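Local atomic coordinates of pyrrolidone-carboxylate peptidase (PDB entry 1X10), a protein that removes N-terminal pyroglutamyl (5-oxoproline) groups from polypeptides as a thiol peptidase, generally sparing those followed by proline. Residues V36-V40 and T55-I59. The protein carries 3 engineered substitutions. Sequence-based numbering, arbitrary orientation.
Sequences VFGRV and TLEEI
Ile59 lies against Phe37 with both of its branches, and this pair forms the tight part of the contact. Ile59 CG2 sits 3.9 Å from the centroid of the Phe37 ring and only 12° off the ring normal, a CH-pi contact over the face. The other branch, whose CG1 lies beside the backbone N, brings Ile59 CD1 to 3.6 Å from Phe37 CB, at the foot of the ring, where it also touches CG and CD2. In a different direction, Ile59 CD1 lies over one face of the Arg39 guanidinium but off its centre, on the NH2 side, 4.1 Å from Arg39 NH2.

Helix 47-59 links strand 34-41 to strand 63-69, with strand 2-8 between them and all three parallel, a beta-alpha-beta crossover (as a rule right-handed) in the alpha/beta fold. An angle of 157° between the segment axes fits the helix's nearly antiparallel return over the sheet.

Packing is thinner toward Thr55, whose CG2 reaches Arg39 CG at 4.0 Å while its OG1 hydrogen-bonds to Val51 O one turn back. On the solvent side, Glu58 OE2 meets Arg39 NH2 near the guanidinium plane in a long salt bridge of 3.6 Å, carboxylate and guanidinium tilted against each other. Arg39 bends at chi2 (-74°), folding back along its own strand, where Arg39 NH1 donates to Gly38 O at 3.2 Å.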
loop_
_atom_site.group_PDB
_atom_site.type_symbol
_atom_site.label_atom_id
_atom_site.label_comp_id
_atom_site.label_asym_id
_atom_site.label_seq_id
_atom_site.Cartn_x
_atom_site.Cartn_y
_atom_site.Cartn_z
ATOM N N VAL A 36 19.010 1.533 -33.152
ATOM C CA VAL A 36 18.118 0.907 -32.186
ATOM C C VAL A 36 17.062 0.057 -32.885
ATOM O O VAL A 36 16.444 0.488 -33.861
ATOM C CB VAL A 36 17.411 1.967 -31.309
ATOM C CG1 VAL A 36 16.497 1.279 -30.295
ATOM C CG2 VAL A 36 18.446 2.822 -30.588
ATOM N N PHE A 37 16.877 -1.160 -32.387
ATOM C CA PHE A 37 15.886 -2.082 -32.926
ATOM C C PHE A 37 14.864 -2.333 -31.822
ATOM O O PHE A 37 15.231 -2.614 -30.680
ATOM C CB PHE A 37 16.527 -3.420 -33.322
ATOM C CG PHE A 37 17.598 -3.304 -34.372
ATOM C CD1 PHE A 37 18.842 -2.757 -34.063
ATOM C CD2 PHE A 37 17.360 -3.735 -35.674
ATOM C CE1 PHE A 37 19.840 -2.640 -35.043
ATOM C CE2 PHE A 37 18.348 -3.621 -36.658
ATOM C CZ PHE A 37 19.586 -3.073 -36.340
ATOM N N GLY A 38 13.584 -2.222 -32.159
ATOM C CA GLY A 38 12.539 -2.447 -31.177
ATOM C C GLY A 38 11.684 -3.628 -31.585
ATOM O O GLY A 38 11.167 -3.673 -32.704
ATOM N N ARG A 39 11.535 -4.593 -30.685
ATOM C CA ARG A 39 10.740 -5.781 -30.979
ATOM C C ARG A 39 9.792 -6.133 -29.842
ATOM O O ARG A 39 10.115 -5.949 -28.672
ATOM C CB ARG A 39 11.668 -6.963 -31.260
ATOM C CG ARG A 39 12.596 -6.761 -32.457
ATOM C CD ARG A 39 11.837 -6.870 -33.774
ATOM N NE ARG A 39 12.748 -6.945 -34.914
ATOM C CZ ARG A 39 13.303 -5.896 -35.508
ATOM N NH1 ARG A 39 13.042 -4.665 -35.082
ATOM N NH2 ARG A 39 14.140 -6.080 -36.523
ATOM N N VAL A 40 8.621 -6.654 -30.195
ATOM C CA VAL A 40 7.626 -7.034 -29.202
ATOM C C VAL A 40 7.662 -8.545 -28.979
ATOM O O VAL A 40 7.737 -9.320 -29.934
ATOM C CB VAL A 40 6.206 -6.622 -29.653
ATOM C CG1 VAL A 40 5.189 -6.946 -28.564
ATOM C CG2 VAL A 40 6.178 -5.135 -29.979
ATOM N N THR A 55 15.651 -13.280 -32.437
ATOM C CA THR A 55 15.925 -11.852 -32.507
ATOM C C THR A 55 17.382 -11.545 -32.182
ATOM O O THR A 55 18.042 -10.794 -32.899
ATOM C CB THR A 55 15.019 -11.072 -31.539
ATOM O OG1 THR A 55 13.650 -11.355 -31.850
ATOM C CG2 THR A 55 15.257 -9.575 -31.668
ATOM N N LEU A 56 17.881 -12.125 -31.094
ATOM C CA LEU A 56 19.268 -11.915 -30.688
ATOM C C LEU A 56 20.249 -12.388 -31.762
ATOM O O LEU A 56 21.240 -11.715 -32.045
ATOM C CB LEU A 56 19.556 -12.651 -29.376
ATOM C CG LEU A 56 18.921 -12.066 -28.112
ATOM C CD1 LEU A 56 19.228 -12.961 -26.925
ATOM C CD2 LEU A 56 19.445 -10.655 -27.874
ATOM N N GLU A 57 19.975 -13.544 -32.359
ATOM C CA GLU A 57 20.851 -14.080 -33.394
ATOM C C GLU A 57 20.754 -13.261 -34.678
ATOM O O GLU A 57 21.741 -13.079 -35.387
ATOM C CB GLU A 57 20.499 -15.541 -33.686
ATOM C CG GLU A 57 21.318 -16.162 -34.814
ATOM C CD GLU A 57 21.025 -17.641 -35.003
ATOM O OE1 GLU A 57 19.837 -17.996 -35.169
ATOM O OE2 GLU A 57 21.983 -18.445 -34.991
ATOM N N GLU A 58 19.552 -12.772 -34.965
ATOM C CA GLU A 58 19.301 -11.974 -36.156
ATOM C C GLU A 58 20.032 -10.634 -36.099
ATOM O O GLU A 58 20.761 -10.266 -37.019
ATOM C CB GLU A 58 17.799 -11.711 -36.289
ATOM C CG GLU A 58 17.405 -10.847 -37.479
ATOM C CD GLU A 58 16.060 -10.164 -37.283
ATOM O OE1 GLU A 58 15.120 -10.831 -36.802
ATOM O OE2 GLU A 58 15.943 -8.964 -37.616
ATOM N N ILE A 59 19.829 -9.919 -34.998
ATOM C CA ILE A 59 20.408 -8.597 -34.801
ATOM C C ILE A 59 21.802 -8.576 -34.178
ATOM O O ILE A 59 22.628 -7.737 -34.532
ATOM C CB ILE A 59 19.461 -7.739 -33.934
ATOM C CG1 ILE A 59 18.095 -7.639 -34.621
ATOM C CG2 ILE A 59 20.061 -6.358 -33.699
ATOM C CD1 ILE A 59 17.025 -6.966 -33.783
#